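Local coordinates for protein acetone carboxylase alpha subunit (Xanthobacter autotrophicus Py2, PDB 5M45) that belongs to the hydantoinase B/oxoprolinase family, serves as the alpha subunit of a multi-subunit carboxylase and binds a manganese ion, at residues A[294-299]-A[343-348]; A[301-306]-A[602-607]; A[314-319]-A[385-390]; A[397-402]-A[433-438]. All coordinates share one frame; numbering follows the deposited sequence.

Contact 1: residues A[294-299]-A[343-348]; sequences VDVPYA and HTYNAH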
# COMPACT_ATOMS: atom_id res chain seq x y z
N VAL A 294 16.31 -20.66 -13.90
CA VAL A 294 15.24 -21.22 -13.04
C VAL A 294 13.85 -21.08 -13.70
O VAL A 294 13.66 -20.29 -14.63
CB VAL A 294 15.30 -20.63 -11.59
CG1 VAL A 294 14.61 -19.26 -11.51
CG2 VAL A 294 14.72 -21.59 -10.54
N ASP A 295 12.89 -21.89 -13.23
CA ASP A 295 11.56 -22.00 -13.83
C ASP A 295 10.49 -21.10 -13.20
O ASP A 295 10.50 -20.91 -11.99
CB ASP A 295 11.08 -23.46 -13.85
CG ASP A 295 10.95 -24.10 -12.44
OD1 ASP A 295 11.96 -24.14 -11.67
OD2 ASP A 295 9.86 -24.64 -12.11
N VAL A 296 9.59 -20.57 -14.05
CA VAL A 296 8.39 -19.84 -13.63
C VAL A 296 7.14 -20.46 -14.30
O VAL A 296 6.69 -19.99 -15.35
CB VAL A 296 8.51 -18.35 -13.97
CG1 VAL A 296 7.30 -17.59 -13.44
CG2 VAL A 296 9.79 -17.76 -13.37
N PRO A 297 6.56 -21.53 -13.66
CA PRO A 297 5.43 -22.25 -14.25
C PRO A 297 4.05 -21.59 -13.95
O PRO A 297 3.20 -22.18 -13.25
CB PRO A 297 5.56 -23.66 -13.66
CG PRO A 297 6.23 -23.47 -12.35
CD PRO A 297 7.20 -22.32 -12.58
N TYR A 298 3.84 -20.38 -14.52
CA TYR A 298 2.61 -19.62 -14.24
C TYR A 298 1.42 -20.03 -15.10
O TYR A 298 0.31 -19.54 -14.88
CB TYR A 298 2.86 -18.10 -14.30
CG TYR A 298 3.28 -17.42 -12.99
CD1 TYR A 298 4.01 -18.11 -12.00
CD2 TYR A 298 2.95 -16.09 -12.74
CE1 TYR A 298 4.41 -17.48 -10.83
CE2 TYR A 298 3.34 -15.46 -11.57
CZ TYR A 298 4.06 -16.15 -10.61
OH TYR A 298 4.46 -15.54 -9.45
N ALA A 299 1.61 -20.91 -16.07
CA ALA A 299 0.48 -21.43 -16.88
C ALA A 299 -0.45 -22.37 -16.10
O ALA A 299 -1.63 -22.46 -16.44
CB ALA A 299 0.97 -22.09 -18.17
N HIS A 343 5.44 -11.24 -12.33
CA HIS A 343 5.65 -12.18 -11.22
C HIS A 343 6.37 -11.40 -10.11
O HIS A 343 6.60 -10.20 -10.26
CB HIS A 343 6.43 -13.41 -11.71
CG HIS A 343 7.68 -13.09 -12.47
ND1 HIS A 343 8.73 -12.40 -11.91
CD2 HIS A 343 8.05 -13.35 -13.74
CE1 HIS A 343 9.70 -12.25 -12.80
NE2 HIS A 343 9.30 -12.80 -13.93
N THR A 344 6.74 -12.09 -9.02
CA THR A 344 7.39 -11.46 -7.85
C THR A 344 8.91 -11.73 -7.72
O THR A 344 9.48 -11.55 -6.64
CB THR A 344 6.66 -11.87 -6.55
OG1 THR A 344 6.67 -13.29 -6.37
CG2 THR A 344 5.21 -11.39 -6.60
N TYR A 345 9.57 -12.02 -8.84
CA TYR A 345 10.98 -12.51 -8.89
C TYR A 345 11.97 -11.49 -9.49
O TYR A 345 13.18 -11.81 -9.65
CB TYR A 345 11.09 -13.92 -9.59
CG TYR A 345 9.90 -14.81 -9.22
CD1 TYR A 345 9.57 -15.04 -7.88
CD2 TYR A 345 9.11 -15.43 -10.21
CE1 TYR A 345 8.47 -15.78 -7.52
CE2 TYR A 345 7.98 -16.19 -9.85
CZ TYR A 345 7.66 -16.36 -8.52
OH TYR A 345 6.53 -17.05 -8.14
N ASN A 346 11.50 -10.28 -9.82
CA ASN A 346 12.35 -9.24 -10.36
C ASN A 346 13.31 -8.65 -9.32
O ASN A 346 13.08 -8.80 -8.09
CB ASN A 346 11.47 -8.12 -10.95
CG ASN A 346 10.47 -8.65 -11.96
OD1 ASN A 346 10.86 -9.05 -13.06
ND2 ASN A 346 9.19 -8.73 -11.58
N ALA A 347 14.38 -7.98 -9.78
CA ALA A 347 15.35 -7.40 -8.86
C ALA A 347 15.79 -5.98 -9.25
O ALA A 347 14.99 -5.20 -9.86
CB ALA A 347 16.53 -8.40 -8.68
N HIS A 348 16.99 -5.58 -8.83
CA HIS A 348 17.50 -4.22 -9.00
C HIS A 348 19.02 -4.32 -9.03
O HIS A 348 19.58 -5.29 -8.48
CB HIS A 348 17.02 -3.37 -7.82
CG HIS A 348 17.29 -1.90 -7.94
ND1 HIS A 348 18.52 -1.35 -7.66
CD2 HIS A 348 16.47 -0.85 -8.21
CE1 HIS A 348 18.46 -0.03 -7.80
NE2 HIS A 348 17.23 0.30 -8.12
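Y298 and Y345 reach for each other from opposite directions and meet at their hydroxyls, Y298 OH lying 2.9 Å from Y345 OH. That distance suits a hydrogen bond, though the Y298 hydroxyl has another possible acceptor, so the bond is not certain. Y345 OH sits at the edge of the Y298 ring, near its plane, and the ring carbons follow at ordinary packing distance, with Y298 CE1 3.9 Å from Y345 CE2. H343 CB approaches the Y298 ring obliquely, 3.7 Å from Y298 CE2, the two side chains lying roughly perpendicular.

H343 holds its imidazole above its own backbone: with chi1 at 51°, CG is wedged between N and the carbonyl carbon. That turn lets ND1 take the backbone N-H of Y345 (Y345 N to H343 ND1 3.2 Å, 153° at the hydrogen), tilted slightly from the imidazole plane, and so ties down the bend that delivers the tyrosine. T344 looks elsewhere, its hydroxyl bonded to the carbonyl of A188.

V296 closes the apolar side. V296 CG1, set anti to the backbone N (chi1 -176°), comes in the plane of the Y345 ring to its edge, 3.9 Å from Y345 CE2, while V296 CG2 lies 4.0 Å from Y345 CD2. F403 of helix 401-422 also touches V296.

Strand 286-297, one outermost strand of a four-stranded mixed sheet, leads into the loop that carries Y298, with P297 at the centre of an inverse gamma turn.

Contact 2: residues A[301-306]-A[602-607]; sequences EDVRVP and DKQAIT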
# COMPACT_ATOMS: atom_id res chain seq x y z
N GLU A 301 -3.00 -24.22 -13.57
CA GLU A 301 -4.25 -23.74 -12.97
C GLU A 301 -4.17 -23.36 -11.48
O GLU A 301 -4.98 -22.58 -11.00
CB GLU A 301 -5.41 -24.72 -13.20
CG GLU A 301 -5.26 -26.06 -12.48
CD GLU A 301 -6.55 -26.89 -12.41
OE1 GLU A 301 -6.41 -28.14 -12.37
OE2 GLU A 301 -7.68 -26.30 -12.34
N ASP A 302 -3.20 -23.90 -10.74
CA ASP A 302 -3.05 -23.60 -9.31
C ASP A 302 -2.24 -22.30 -9.05
O ASP A 302 -2.01 -21.97 -7.90
CB ASP A 302 -2.45 -24.80 -8.55
CG ASP A 302 -3.45 -25.95 -8.39
OD1 ASP A 302 -4.65 -25.75 -8.72
OD2 ASP A 302 -3.07 -27.05 -7.88
N VAL A 303 -1.83 -21.60 -10.12
CA VAL A 303 -1.34 -20.24 -10.02
C VAL A 303 -2.49 -19.28 -10.45
O VAL A 303 -2.65 -19.00 -11.65
CB VAL A 303 -0.07 -20.00 -10.86
CG1 VAL A 303 0.44 -18.58 -10.70
CG2 VAL A 303 1.04 -21.00 -10.44
N ARG A 304 -3.24 -18.78 -9.47
CA ARG A 304 -4.44 -17.98 -9.73
C ARG A 304 -4.13 -16.51 -9.67
O ARG A 304 -4.44 -15.85 -8.69
CB ARG A 304 -5.56 -18.33 -8.73
CG ARG A 304 -6.05 -19.69 -9.06
CD ARG A 304 -7.17 -20.33 -8.24
NE ARG A 304 -7.00 -21.74 -8.64
CZ ARG A 304 -7.65 -22.81 -8.16
NH1 ARG A 304 -8.64 -22.65 -7.27
NH2 ARG A 304 -7.29 -24.04 -8.61
N VAL A 305 -3.50 -16.00 -10.71
CA VAL A 305 -3.15 -14.58 -10.74
C VAL A 305 -4.30 -13.76 -11.36
O VAL A 305 -5.03 -14.24 -12.18
CB VAL A 305 -1.81 -14.32 -11.44
CG1 VAL A 305 -0.65 -14.81 -10.58
CG2 VAL A 305 -1.76 -14.89 -12.84
N PRO A 306 -4.46 -12.50 -10.92
CA PRO A 306 -5.61 -11.69 -11.30
C PRO A 306 -5.47 -10.92 -12.62
O PRO A 306 -6.35 -10.13 -12.91
CB PRO A 306 -5.72 -10.71 -10.11
CG PRO A 306 -4.31 -10.46 -9.74
CD PRO A 306 -3.63 -11.79 -9.92
N ASP A 602 3.02 -33.61 -7.31
CA ASP A 602 3.36 -33.22 -8.68
C ASP A 602 4.55 -32.27 -8.71
O ASP A 602 5.10 -31.94 -7.65
CB ASP A 602 2.13 -32.63 -9.41
CG ASP A 602 1.59 -31.36 -8.77
OD1 ASP A 602 2.30 -30.63 -8.06
OD2 ASP A 602 0.40 -31.04 -9.00
N LYS A 603 4.93 -31.81 -9.92
CA LYS A 603 6.05 -30.86 -10.09
C LYS A 603 5.73 -29.37 -9.86
O LYS A 603 6.61 -28.53 -10.04
CB LYS A 603 6.68 -31.01 -11.48
CG LYS A 603 7.42 -32.35 -11.73
CD LYS A 603 8.68 -32.50 -10.91
CE LYS A 603 9.77 -31.43 -11.19
NZ LYS A 603 11.01 -31.69 -10.40
N GLN A 604 4.52 -29.03 -9.45
CA GLN A 604 4.12 -27.63 -9.37
C GLN A 604 4.60 -27.00 -8.04
O GLN A 604 3.88 -26.96 -7.04
CB GLN A 604 2.59 -27.53 -9.57
CG GLN A 604 2.07 -26.12 -9.79
CD GLN A 604 2.70 -25.43 -10.98
OE1 GLN A 604 3.01 -26.08 -11.97
NE2 GLN A 604 2.88 -24.12 -10.90
N ALA A 605 5.84 -26.54 -8.04
CA ALA A 605 6.50 -26.05 -6.82
C ALA A 605 6.20 -24.59 -6.49
O ALA A 605 6.70 -24.07 -5.49
CB ALA A 605 8.00 -26.29 -6.93
N ILE A 606 5.42 -23.94 -7.33
CA ILE A 606 4.88 -22.58 -7.12
C ILE A 606 3.35 -22.62 -7.22
O ILE A 606 2.80 -23.10 -8.21
CB ILE A 606 5.33 -21.57 -8.20
CG1 ILE A 606 6.82 -21.46 -8.21
CG2 ILE A 606 4.70 -20.18 -7.89
CD1 ILE A 606 7.36 -20.56 -9.33
N THR A 607 2.68 -22.11 -6.19
CA THR A 607 1.23 -22.00 -6.17
C THR A 607 0.80 -20.67 -5.50
O THR A 607 1.60 -20.01 -4.85
CB THR A 607 0.54 -23.16 -5.42
OG1 THR A 607 0.91 -23.15 -4.04
CG2 THR A 607 0.87 -24.53 -6.03
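V303 lays its CG2 methyl against the polar end of Q604 and the carbonyl that end is bonded to: V303 CG2 is 3.7 Å from Q604 NE2 and 3.5 Å from I606 O. The valine meets the glutamine nearly perpendicular to it. Q604 leaves its backbone with CG anti to N and then bends at chi2 (58°), which turns the amide forward along its own loop, toward I606. Q604 NE2 donates to I606 O at 2.9 Å, in the plane of that carbonyl, and it also gives a hydrogen to P297 O, so the buried nitrogen is held from two places and the rotation of the amide is fixed.

The backbones come closest beside T607. D302 O lies 3.7 Å from T607 CA, and D302 CB faces the T607 methyl, CG2, at 4.2 Å; the T607 hydroxyl is bonded to the N-H of F536 instead.

Charge gathers round D302. D302 OD1 takes R304 NH2 at 3.1 Å, while R304 NE makes an almost straight bond (172°) to E301 O in the guanidinium plane. R304 also packs on V305 of the second copy of this protein. D302 OD2 pairs with R559 and K600. R559 also pairs with D602, which would probably ease the repulsion between the two carboxylates.

In the fold, segment 301-306 belongs to the connection between strands 286-297 and 313-324. Segment 602-607 belongs to the one that leads from strand 598-602 to strand 610-612. R559 comes from strand 559-563, which lies beside strand 598-602 in its sheet.

Contact 3: residues A[314-319]-A[385-390]; sequences TIMHAP and GTWMNP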
# COMPACT_ATOMS: atom_id res chain seq x y z
N THR A 314 7.58 -19.17 -18.18
CA THR A 314 8.85 -18.58 -18.58
C THR A 314 10.03 -19.19 -17.77
O THR A 314 9.84 -19.89 -16.75
CB THR A 314 8.90 -17.04 -18.44
OG1 THR A 314 8.71 -16.62 -17.07
CG2 THR A 314 7.88 -16.36 -19.36
N ILE A 315 11.25 -18.91 -18.27
CA ILE A 315 12.51 -19.35 -17.71
C ILE A 315 13.45 -18.14 -17.57
O ILE A 315 13.67 -17.37 -18.54
CB ILE A 315 13.19 -20.41 -18.61
CG1 ILE A 315 12.29 -21.64 -18.78
CG2 ILE A 315 14.56 -20.82 -18.06
CD1 ILE A 315 12.78 -22.69 -19.75
N MET A 316 14.02 -17.98 -16.36
CA MET A 316 15.07 -16.98 -16.12
C MET A 316 16.40 -17.47 -16.77
O MET A 316 16.75 -18.66 -16.63
CB MET A 316 15.27 -16.80 -14.60
CG MET A 316 16.30 -15.73 -14.22
SD MET A 316 18.05 -16.18 -14.38
CE MET A 316 18.28 -17.19 -12.92
N HIS A 317 17.11 -16.55 -17.41
CA HIS A 317 18.42 -16.74 -18.04
C HIS A 317 19.43 -15.70 -17.47
O HIS A 317 19.17 -14.48 -17.50
CB HIS A 317 18.26 -16.55 -19.56
CG HIS A 317 19.51 -16.72 -20.36
ND1 HIS A 317 19.79 -15.92 -21.45
CD2 HIS A 317 20.55 -17.59 -20.25
CE1 HIS A 317 20.97 -16.27 -21.96
NE2 HIS A 317 21.45 -17.27 -21.24
N ALA A 318 20.56 -16.19 -16.93
CA ALA A 318 21.63 -15.33 -16.39
C ALA A 318 23.04 -15.81 -16.79
O ALA A 318 23.72 -16.49 -15.99
CB ALA A 318 21.51 -15.24 -14.85
N PRO A 319 23.47 -15.49 -18.02
CA PRO A 319 24.83 -15.79 -18.41
C PRO A 319 25.79 -14.72 -17.83
O PRO A 319 25.40 -13.58 -17.70
CB PRO A 319 24.78 -15.68 -19.95
CG PRO A 319 23.78 -14.62 -20.20
CD PRO A 319 22.74 -14.78 -19.10
N GLY A 385 16.95 -3.00 -18.61
CA GLY A 385 15.79 -3.77 -19.09
C GLY A 385 15.77 -5.26 -18.78
O GLY A 385 14.70 -5.89 -18.91
N THR A 386 16.92 -5.82 -18.40
CA THR A 386 17.01 -7.19 -17.92
C THR A 386 16.32 -7.32 -16.55
O THR A 386 16.03 -6.32 -15.88
CB THR A 386 18.47 -7.69 -17.82
OG1 THR A 386 19.20 -6.82 -16.93
CG2 THR A 386 19.18 -7.69 -19.22
N TRP A 387 16.09 -8.55 -16.11
CA TRP A 387 15.44 -8.78 -14.80
C TRP A 387 16.26 -8.26 -13.61
O TRP A 387 15.67 -7.88 -12.59
CB TRP A 387 15.06 -10.27 -14.60
CG TRP A 387 16.27 -11.22 -14.47
CD1 TRP A 387 16.84 -12.00 -15.46
CD2 TRP A 387 17.01 -11.47 -13.29
NE1 TRP A 387 17.89 -12.72 -14.93
CE2 TRP A 387 18.01 -12.41 -13.60
CE3 TRP A 387 16.91 -11.01 -11.96
CZ2 TRP A 387 18.91 -12.89 -12.63
CZ3 TRP A 387 17.81 -11.47 -11.02
CH2 TRP A 387 18.79 -12.41 -11.35
N MET A 388 17.60 -8.26 -13.73
CA MET A 388 18.51 -7.72 -12.71
C MET A 388 18.71 -6.18 -12.75
O MET A 388 19.30 -5.63 -11.84
CB MET A 388 19.88 -8.45 -12.69
CG MET A 388 20.77 -8.25 -13.91
SD MET A 388 20.52 -9.42 -15.25
CE MET A 388 21.28 -10.89 -14.54
N ASN A 389 18.22 -5.50 -13.79
CA ASN A 389 18.28 -4.01 -13.88
C ASN A 389 17.06 -3.52 -14.68
O ASN A 389 17.18 -3.03 -15.79
CB ASN A 389 19.61 -3.57 -14.49
CG ASN A 389 19.84 -2.07 -14.47
OD1 ASN A 389 19.17 -1.28 -13.73
ND2 ASN A 389 20.78 -1.63 -15.30
N PRO A 390 15.85 -3.69 -14.10
CA PRO A 390 14.64 -3.42 -14.87
C PRO A 390 14.43 -1.96 -15.19
O PRO A 390 14.92 -1.10 -14.46
CB PRO A 390 13.49 -3.94 -13.98
CG PRO A 390 14.14 -4.78 -12.94
CD PRO A 390 15.53 -4.26 -12.75
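M316 and W387 meet with the methionine over one face of the indole. M316 CG is 3.4 Å above the ring plane, displaced toward the rim, and makes a CH-pi contact 3.9 Å from the centroid of the W387 five-membered ring. The chain then folds at chi2 and chi3 (-77° and -78°), which keeps the sulfur close to the indole: M316 SD lies 4.3 Å from the same W387 centroid but oblique to the ring, a Met-aromatic contact. The opposite face is taken by W387's own neighbour, M388, whose CE also sits near the rim, so the ring is clamped between two methionines.

That placement depends on the loop. T386 to N389 form a type I beta turn after strand 378-381, one outermost strand of a four-stranded mixed sheet, and lay the indole against strand 313-324 within that sheet. W387's chi1 of 67° puts CG between its backbone N and carbonyl carbon, which stands the indole up toward the strand, NE1 first.

The rim of the indole is also used. W387 NE1 points in the ring plane to H317 O, but at 3.4 Å the hydrogen bond is weak. Farther round, A318 CB stands at the edge, 4.1 Å from W387 CZ2, and M388 CE lies 4.4 Å from A318 CB. The H317 imidazole leaves the strand on the other side, where NE2 bonds to an aromatic side chain of another protein's chain. F403 of helix 401-422 meets W387 edge-to-face, and A407 of that helix touches both A318 and W387.

Contact 4: residues A[397-402]-A[433-438]; sequences FSYSWH and ANTSNW. With ACT (acetate ion), chain N.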
# COMPACT_ATOMS: atom_id res chain seq x y z
N PHE A 397 8.53 -7.53 -6.49
CA PHE A 397 9.78 -7.97 -5.87
C PHE A 397 9.65 -8.96 -4.68
O PHE A 397 10.69 -9.37 -4.15
CB PHE A 397 10.52 -6.75 -5.28
CG PHE A 397 10.83 -5.64 -6.25
CD1 PHE A 397 12.03 -5.63 -6.93
CD2 PHE A 397 9.96 -4.56 -6.41
CE1 PHE A 397 12.35 -4.55 -7.79
CE2 PHE A 397 10.28 -3.47 -7.22
CZ PHE A 397 11.49 -3.47 -7.92
N SER A 398 8.45 -9.33 -4.23
CA SER A 398 8.33 -10.05 -2.92
C SER A 398 9.25 -11.26 -2.79
O SER A 398 9.67 -11.58 -1.67
CB SER A 398 6.89 -10.49 -2.62
OG SER A 398 6.08 -9.39 -2.18
N TYR A 399 9.50 -11.99 -3.88
CA TYR A 399 10.40 -13.14 -3.86
C TYR A 399 11.54 -13.02 -4.90
O TYR A 399 11.82 -13.94 -5.69
CB TYR A 399 9.65 -14.49 -3.93
CG TYR A 399 10.60 -15.65 -3.66
CD1 TYR A 399 11.50 -15.61 -2.62
CD2 TYR A 399 10.62 -16.76 -4.49
CE1 TYR A 399 12.40 -16.66 -2.39
CE2 TYR A 399 11.52 -17.82 -4.28
CZ TYR A 399 12.42 -17.76 -3.25
OH TYR A 399 13.33 -18.78 -3.03
N SER A 400 12.17 -11.85 -4.85
CA SER A 400 13.37 -11.50 -5.62
C SER A 400 14.41 -12.64 -5.66
O SER A 400 15.07 -12.90 -6.68
CB SER A 400 14.04 -10.29 -4.94
OG SER A 400 14.63 -9.56 -5.96
N TRP A 401 14.57 -13.27 -4.51
CA TRP A 401 15.54 -14.36 -4.34
C TRP A 401 15.43 -15.47 -5.37
O TRP A 401 16.44 -16.06 -5.69
CB TRP A 401 15.41 -15.02 -2.95
CG TRP A 401 15.58 -14.12 -1.76
CD1 TRP A 401 14.64 -13.84 -0.81
CD2 TRP A 401 16.79 -13.45 -1.35
NE1 TRP A 401 15.19 -13.06 0.19
CE2 TRP A 401 16.50 -12.78 -0.12
CE3 TRP A 401 18.08 -13.35 -1.88
CZ2 TRP A 401 17.44 -12.01 0.54
CZ3 TRP A 401 19.02 -12.59 -1.19
CH2 TRP A 401 18.70 -11.94 0.01
N HIS A 402 14.23 -15.80 -5.83
CA HIS A 402 14.04 -16.93 -6.79
C HIS A 402 15.02 -16.84 -7.98
O HIS A 402 15.70 -17.82 -8.34
CB HIS A 402 12.61 -16.93 -7.31
CG HIS A 402 12.21 -18.13 -8.10
ND1 HIS A 402 12.36 -19.42 -7.64
CD2 HIS A 402 11.61 -18.23 -9.31
CE1 HIS A 402 11.89 -20.27 -8.54
NE2 HIS A 402 11.42 -19.57 -9.56
N ALA A 433 22.98 -23.90 -3.00
CA ALA A 433 21.66 -24.44 -3.25
C ALA A 433 20.67 -23.35 -3.61
O ALA A 433 20.86 -22.19 -3.22
CB ALA A 433 21.15 -25.16 -2.01
N ASN A 434 19.62 -23.73 -4.29
CA ASN A 434 18.43 -22.89 -4.35
C ASN A 434 17.80 -22.84 -2.93
O ASN A 434 17.55 -23.90 -2.31
CB ASN A 434 17.42 -23.43 -5.37
CG ASN A 434 16.34 -22.43 -5.72
OD1 ASN A 434 15.39 -22.21 -4.95
ND2 ASN A 434 16.46 -21.81 -6.89
N THR A 435 17.58 -21.63 -2.41
CA THR A 435 17.10 -21.45 -1.03
C THR A 435 15.55 -21.50 -1.00
O THR A 435 14.88 -20.45 -1.10
CB THR A 435 17.63 -20.13 -0.43
OG1 THR A 435 17.07 -19.00 -1.11
CG2 THR A 435 19.10 -20.10 -0.48
N SER A 436 15.01 -22.71 -0.93
CA SER A 436 13.53 -22.97 -0.97
C SER A 436 13.32 -24.43 -0.52
O SER A 436 14.32 -25.14 -0.36
CB SER A 436 12.99 -22.72 -2.38
OG SER A 436 13.47 -23.70 -3.33
N ASN A 437 12.11 -24.93 -0.28
CA ASN A 437 10.78 -24.27 -0.31
C ASN A 437 10.55 -23.29 0.83
O ASN A 437 11.09 -23.48 1.91
CB ASN A 437 9.71 -25.36 -0.18
CG ASN A 437 8.27 -24.80 -0.23
OD1 ASN A 437 7.81 -24.31 -1.28
ND2 ASN A 437 7.56 -24.93 0.89
N TRP A 438 9.71 -22.27 0.58
CA TRP A 438 9.19 -21.35 1.60
C TRP A 438 7.72 -21.69 1.96
O TRP A 438 6.77 -21.42 1.18
CB TRP A 438 9.30 -19.90 1.10
CG TRP A 438 10.69 -19.44 0.86
CD1 TRP A 438 11.37 -19.46 -0.35
CD2 TRP A 438 11.62 -18.89 1.82
NE1 TRP A 438 12.63 -18.97 -0.20
CE2 TRP A 438 12.84 -18.63 1.12
CE3 TRP A 438 11.56 -18.63 3.18
CZ2 TRP A 438 13.97 -18.09 1.74
CZ3 TRP A 438 12.71 -18.08 3.83
CH2 TRP A 438 13.90 -17.80 3.08
C ACT N . 15.56 -12.83 3.53
O ACT N . 14.57 -12.64 2.79
OXT ACT N . 15.91 -11.95 4.35
CH3 ACT N . 16.32 -14.12 3.44
O HOH W 1 13.37 -20.45 -5.10
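Y399 and W438 share a polar meeting point: W438 NE1 donates to Y399 OH at 2.9 Å, a bond kept weak by its 138° angle. The same N-H leans toward T435 O within its own loop, again weakly, so one proton is split between two oxygens.

A water extends the polar link. It donates to N434 OD1 (2.7 Å) and also bonds to Y399 OH and, at 2.9 Å, to H402 ND1. N434 OD1 takes a second bond from S436 OG, and H402 NE2 is bonded to D295 O.

The aromatic contact is oblique. The Y399 ring and the five-membered ring of W438 have their planes at 71°, with Y399 CZ 3.5 Å from W438 CD1. Y399 CG stands anti to its N (chi1 -170°), sending the phenol across to the loop, and the backbone N of H402 lies over the centre of one face.

W401 NE1 holds an acetate, probably from the crystallisation liquor, by its O at 2.7 Å.

Chemically, this buried join rests on one N-H divided between two oxygens, both bonds weak, and on a water that joins Y399, H402 and N434, with the Y399 hydroxyl gripped from both the indole and the water.

How the contacts relate
Contact 1 sits at the middle of the group, touching each of the others. Toward contact 2, P297 O lies 3.1 Å from Q604 NE2; toward contact 3, V296 N is 2.8 Å from T314 O, a pairing of neighbouring strands in one sheet; toward contact 4, T344 O is 2.8 Å from Y399 N. Contacts 2 and 3 do not meet, their centres being about 21 Å apart, whereas contact 2 grazes contact 4 where I606 packs on H402. Contact 4 comes closer to the manganese than contact 1: the W438 side chain is about 7 Å from it, the T344 side chain about 13 Å, and S398 O is hydrogen-bonded to H150, a manganese ligand.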